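Local coordinates for protein short afifavidin (PDB 6HDT) that binds biotin and 2-iminobiotin in a strong non-covalent complex as a bacterial dimeric avidin, its exact biological role still being obscure, at residues A[7-21]-A[29-41]. Numbering follows the deposited sequence.
Sequences PRQSAEAFGVPAVSS and STMTLVFGAGNSV. With BTN (biotin), chain E.
With CG of Phe35 anti to its carbonyl carbon (chi1 -64°) and CG of Phe14 anti to its amide nitrogen (chi1 -168°), the two rings converge between helix 7-14 and strand 30-35. They meet obliquely, planes at 46°, and CZ of Phe35 comes 3.7 Å from CD2 of Phe14. Alanine suits position 11 because its small side chain lets the helix backbone approach: Ala11 CA sits over one face of the Phe35 ring, 4.2 Å from the centroid, a CH-pi contact. A methyl of the beta-branched Val16, CG2, packs against CE2 of the Phe35 ring. Replacing Phe35 with an alanine would probably open a gap beneath the helix and leave Phe14 and Ala11 without their main partner on the strand. Ser10, small and polar, can face this buried seam because its OG donates to a water, 2.6 Å from the water oxygen, which in turn donates to the carbonyls of Gly36 and Ser40. Beyond the rings, Val19 leads into strand 20-24, which pairs antiparallel with strand 30-35. Phe35 N donates to Val19 O at 3.0 Å, and Ser21 and Leu33 exchange two backbone bonds, the one from Leu33 N to Ser21 O being nearly straight. Ser21 is buried, its OG satisfied by a hydrogen bond with Trp23 NE1. Just before strand 30-35, Ser29 OG donates to biotin O3 at 2.7 Å. This is the first hairpin of the eight-stranded antiparallel avidin barrel, with an N-terminal helix packed against the end remote from biotin.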
loop_
_atom_site.group_PDB
_atom_site.type_symbol
_atom_site.label_atom_id
_atom_site.label_comp_id
_atom_site.label_asym_id
_atom_site.label_seq_id
_atom_site.Cartn_x
_atom_site.Cartn_y
_atom_site.Cartn_z
ATOM N N PRO A 7 19.231 1.439 3.593
ATOM C CA PRO A 7 18.208 1.022 4.550
ATOM C C PRO A 7 18.257 1.838 5.851
ATOM O O PRO A 7 17.207 2.305 6.323
ATOM C CB PRO A 7 18.539 -0.452 4.770
ATOM C CG PRO A 7 19.148 -0.887 3.464
ATOM C CD PRO A 7 19.951 0.294 3.002
ATOM N N ARG A 8 19.458 2.075 6.391
ATOM C CA ARG A 8 19.584 2.841 7.638
ATOM C C ARG A 8 19.172 4.325 7.460
ATOM O O ARG A 8 18.492 4.888 8.300
ATOM C CB ARG A 8 20.993 2.698 8.225
ATOM C CG ARG A 8 21.495 3.944 8.959
ATOM C CD ARG A 8 22.487 3.618 10.062
ATOM N NE ARG A 8 21.756 3.001 11.153
ATOM C CZ ARG A 8 21.824 1.716 11.485
ATOM N NH1 ARG A 8 22.658 0.884 10.854
ATOM N NH2 ARG A 8 21.056 1.266 12.478
ATOM N N GLN A 9 19.560 4.933 6.347
ATOM C CA GLN A 9 19.149 6.302 6.038
ATOM C C GLN A 9 17.628 6.396 5.889
ATOM O O GLN A 9 17.017 7.348 6.329
ATOM C CB GLN A 9 19.839 6.792 4.768
ATOM C CG GLN A 9 21.313 7.129 4.952
ATOM C CD GLN A 9 22.008 7.360 3.611
ATOM O OE1 GLN A 9 21.615 6.800 2.575
ATOM N NE2 GLN A 9 23.051 8.174 3.627
ATOM N N SER A 10 17.009 5.390 5.259
ATOM C CA SER A 10 15.563 5.393 5.133
ATOM C C SER A 10 14.820 5.283 6.509
ATOM O O SER A 10 13.778 5.942 6.752
ATOM C CB SER A 10 15.146 4.281 4.147
ATOM O OG SER A 10 13.771 4.270 4.023
ATOM N N ALA A 11 15.359 4.454 7.407
ATOM C CA ALA A 11 14.809 4.291 8.728
ATOM C C ALA A 11 14.965 5.560 9.527
ATOM O O ALA A 11 14.052 5.947 10.234
ATOM C CB ALA A 11 15.498 3.155 9.460
ATOM N N GLU A 12 16.111 6.211 9.412
ATOM C CA GLU A 12 16.345 7.433 10.205
ATOM C C GLU A 12 15.457 8.579 9.703
ATOM O O GLU A 12 14.923 9.338 10.505
ATOM C CB GLU A 12 17.817 7.829 10.204
ATOM C CG GLU A 12 18.692 6.888 11.038
ATOM C CD GLU A 12 20.169 7.210 10.926
ATOM O OE1 GLU A 12 20.486 8.347 10.522
ATOM O OE2 GLU A 12 21.011 6.327 11.233
ATOM N N ALA A 13 15.247 8.652 8.387
ATOM C CA ALA A 13 14.360 9.643 7.838
ATOM C C ALA A 13 12.944 9.375 8.353
ATOM O O ALA A 13 12.177 10.280 8.546
ATOM C CB ALA A 13 14.411 9.638 6.315
ATOM N N PHE A 14 12.575 8.111 8.561
ATOM C CA PHE A 14 11.257 7.837 9.130
ATOM C C PHE A 14 11.140 8.247 10.605
ATOM O O PHE A 14 10.072 8.630 11.045
ATOM C CB PHE A 14 10.882 6.383 8.895
ATOM C CG PHE A 14 9.451 6.075 9.175
ATOM C CD1 PHE A 14 8.428 6.578 8.362
ATOM C CD2 PHE A 14 9.111 5.271 10.249
ATOM C CE1 PHE A 14 7.117 6.247 8.626
ATOM C CE2 PHE A 14 7.790 4.925 10.504
ATOM C CZ PHE A 14 6.802 5.421 9.701
ATOM N N GLY A 15 12.250 8.186 11.339
ATOM C CA GLY A 15 12.323 8.611 12.734
ATOM C C GLY A 15 12.756 7.502 13.695
ATOM O O GLY A 15 12.655 7.649 14.895
ATOM N N VAL A 16 13.238 6.378 13.187
ATOM C CA VAL A 16 13.644 5.294 14.068
ATOM C C VAL A 16 15.138 5.025 13.879
ATOM O O VAL A 16 15.688 5.235 12.790
ATOM C CB VAL A 16 12.766 4.034 13.859
ATOM C CG1 VAL A 16 11.310 4.378 14.180
ATOM C CG2 VAL A 16 12.858 3.485 12.460
ATOM N N PRO A 17 15.813 4.566 14.940
ATOM C CA PRO A 17 17.255 4.468 14.830
ATOM C C PRO A 17 17.739 3.185 14.149
ATOM O O PRO A 17 18.916 3.083 13.843
ATOM C CB PRO A 17 17.704 4.546 16.298
ATOM C CG PRO A 17 16.571 3.929 17.071
ATOM C CD PRO A 17 15.323 4.044 16.233
ATOM N N ALA A 18 16.843 2.239 13.852
ATOM C CA ALA A 18 17.292 0.932 13.421
ATOM C C ALA A 18 16.517 0.537 12.209
ATOM O O ALA A 18 15.417 0.994 11.991
ATOM C CB ALA A 18 17.095 -0.098 14.525
ATOM N N VAL A 19 17.124 -0.325 11.429
ATOM C CA VAL A 19 16.571 -0.745 10.170
ATOM C C VAL A 19 15.230 -1.500 10.371
ATOM O O VAL A 19 14.303 -1.405 9.540
ATOM C CB VAL A 19 17.627 -1.520 9.329
ATOM C CG1 VAL A 19 18.557 -2.357 10.186
ATOM C CG2 VAL A 19 16.973 -2.406 8.289
ATOM N N SER A 20 15.138 -2.221 11.479
ATOM C CA SER A 20 13.897 -2.853 11.907
ATOM C C SER A 20 13.348 -2.173 13.159
ATOM O O SER A 20 14.085 -1.584 13.951
ATOM C CB SER A 20 14.111 -4.332 12.159
ATOM O OG SER A 20 15.141 -4.526 13.112
ATOM N N SER A 21 12.039 -2.241 13.316
ATOM C CA SER A 21 11.336 -1.607 14.410
ATOM C C SER A 21 10.006 -2.315 14.605
ATOM O O SER A 21 9.401 -2.781 13.628
ATOM C CB SER A 21 11.129 -0.121 14.137
ATOM O OG SER A 21 10.396 0.159 12.952
ATOM N N SER A 29 -2.901 -4.874 17.716
ATOM C CA SER A 29 -2.244 -5.508 16.563
ATOM C C SER A 29 -0.783 -5.047 16.592
ATOM O O SER A 29 -0.461 -3.947 17.091
ATOM C CB SER A 29 -2.938 -5.206 15.234
ATOM O OG SER A 29 -4.285 -5.672 15.284
ATOM N N THR A 30 0.091 -5.941 16.153
ATOM C CA THR A 30 1.512 -5.654 16.121
ATOM C C THR A 30 2.043 -5.817 14.706
ATOM O O THR A 30 1.514 -6.602 13.845
ATOM C CB THR A 30 2.317 -6.560 17.086
ATOM O OG1 THR A 30 2.010 -7.934 16.852
ATOM C CG2 THR A 30 1.987 -6.228 18.544
ATOM N N MET A 31 3.116 -5.097 14.453
ATOM C CA MET A 31 3.836 -5.311 13.229
ATOM C C MET A 31 5.288 -5.003 13.434
ATOM O O MET A 31 5.654 -4.204 14.314
ATOM C CB MET A 31 3.230 -4.466 12.111
ATOM C CG MET A 31 3.405 -2.972 12.282
ATOM S SD MET A 31 2.871 -2.016 10.846
ATOM C CE MET A 31 3.276 -0.406 11.528
ATOM N N THR A 32 6.099 -5.596 12.577
ATOM C CA THR A 32 7.485 -5.221 12.481
ATOM C C THR A 32 7.751 -4.676 11.082
ATOM O O THR A 32 7.300 -5.231 10.082
ATOM C CB THR A 32 8.427 -6.398 12.836
ATOM O OG1 THR A 32 8.243 -6.786 14.200
ATOM C CG2 THR A 32 9.880 -6.025 12.601
ATOM N N LEU A 33 8.491 -3.577 11.027
ATOM C CA LEU A 33 8.859 -2.922 9.783
ATOM C C LEU A 33 10.344 -3.038 9.559
ATOM O O LEU A 33 11.164 -2.772 10.454
ATOM C CB LEU A 33 8.477 -1.431 9.792
ATOM C CG LEU A 33 6.985 -1.115 9.902
ATOM C CD1 LEU A 33 6.785 0.382 9.941
ATOM C CD2 LEU A 33 6.213 -1.732 8.751
ATOM N N VAL A 34 10.686 -3.382 8.340
ATOM C CA VAL A 34 12.073 -3.470 7.904
ATOM C C VAL A 34 12.252 -2.572 6.692
ATOM O O VAL A 34 11.619 -2.766 5.651
ATOM C CB VAL A 34 12.491 -4.922 7.559
ATOM C CG1 VAL A 34 13.993 -5.009 7.403
ATOM C CG2 VAL A 34 12.036 -5.892 8.637
ATOM N N PHE A 35 13.064 -1.536 6.856
ATOM C CA PHE A 35 13.435 -0.675 5.742
ATOM C C PHE A 35 14.553 -1.297 4.891
ATOM O O PHE A 35 15.528 -1.859 5.414
ATOM C CB PHE A 35 13.827 0.704 6.254
ATOM C CG PHE A 35 12.691 1.401 6.894
ATOM C CD1 PHE A 35 11.743 2.050 6.114
ATOM C CD2 PHE A 35 12.493 1.320 8.249
ATOM C CE1 PHE A 35 10.649 2.655 6.685
ATOM C CE2 PHE A 35 11.394 1.936 8.830
ATOM C CZ PHE A 35 10.476 2.598 8.047
ATOM N N GLY A 36 14.381 -1.215 3.575
ATOM C CA GLY A 36 15.369 -1.724 2.632
ATOM C C GLY A 36 15.751 -0.724 1.553
ATOM O O GLY A 36 15.559 0.469 1.701
ATOM N N ALA A 37 16.303 -1.243 0.460
ATOM C CA ALA A 37 16.763 -0.430 -0.652
ATOM C C ALA A 37 15.568 -0.051 -1.525
ATOM O O ALA A 37 14.497 -0.635 -1.412
ATOM C CB ALA A 37 17.765 -1.199 -1.469
ATOM N N GLY A 38 15.756 0.940 -2.387
ATOM C CA GLY A 38 14.697 1.398 -3.244
ATOM C C GLY A 38 13.479 1.882 -2.480
ATOM O O GLY A 38 12.366 1.645 -2.909
ATOM N N ASN A 39 13.661 2.573 -1.344
ATOM C CA ASN A 39 12.513 3.054 -0.541
ATOM C C ASN A 39 11.597 1.925 -0.006
ATOM O O ASN A 39 10.454 2.180 0.422
ATOM C CB ASN A 39 11.664 4.100 -1.329
ATOM C CG ASN A 39 12.506 5.259 -1.896
ATOM O OD1 ASN A 39 12.221 5.832 -2.969
ATOM N ND2 ASN A 39 13.540 5.594 -1.192
ATOM N N SER A 40 12.093 0.689 -0.026
ATOM C CA SER A 40 11.256 -0.428 0.310
ATOM C C SER A 40 10.934 -0.534 1.799
ATOM O O SER A 40 11.693 -0.094 2.671
ATOM C CB SER A 40 11.826 -1.746 -0.241
ATOM O OG SER A 40 13.023 -2.137 0.423
ATOM N N VAL A 41 9.768 -1.129 2.052
ATOM C CA VAL A 41 9.299 -1.482 3.381
ATOM C C VAL A 41 8.866 -2.929 3.297
ATOM O O VAL A 41 8.071 -3.302 2.409
ATOM C CB VAL A 41 8.088 -0.622 3.802
ATOM C CG1 VAL A 41 7.540 -1.061 5.147
ATOM C CG2 VAL A 41 8.469 0.852 3.837
HETATM C C11 BTN E . -10.131 -9.682 7.586
HETATM O O11 BTN E . -10.612 -9.614 6.439
HETATM O O12 BTN E . -10.855 -9.674 8.610
HETATM C C10 BTN E . -8.619 -9.758 7.704
HETATM C C9 BTN E . -8.083 -9.063 8.954
HETATM C C8 BTN E . -8.215 -7.539 8.877
HETATM C C7 BTN E . -7.781 -6.816 10.150
HETATM C C2 BTN E . -7.937 -5.311 9.961
HETATM S S1 BTN E . -6.700 -4.540 8.932
HETATM C C6 BTN E . -7.161 -2.926 9.491
HETATM C C5 BTN E . -7.479 -3.089 10.966
HETATM N N1 BTN E . -6.327 -2.904 11.803
HETATM C C3 BTN E . -5.920 -3.980 12.474
HETATM O O3 BTN E . -4.961 -3.993 13.266
HETATM N N2 BTN E . -6.737 -5.012 12.139
HETATM C C4 BTN E . -7.818 -4.552 11.281
HETATM O O HOH W 1 13.385 2.023 2.750
#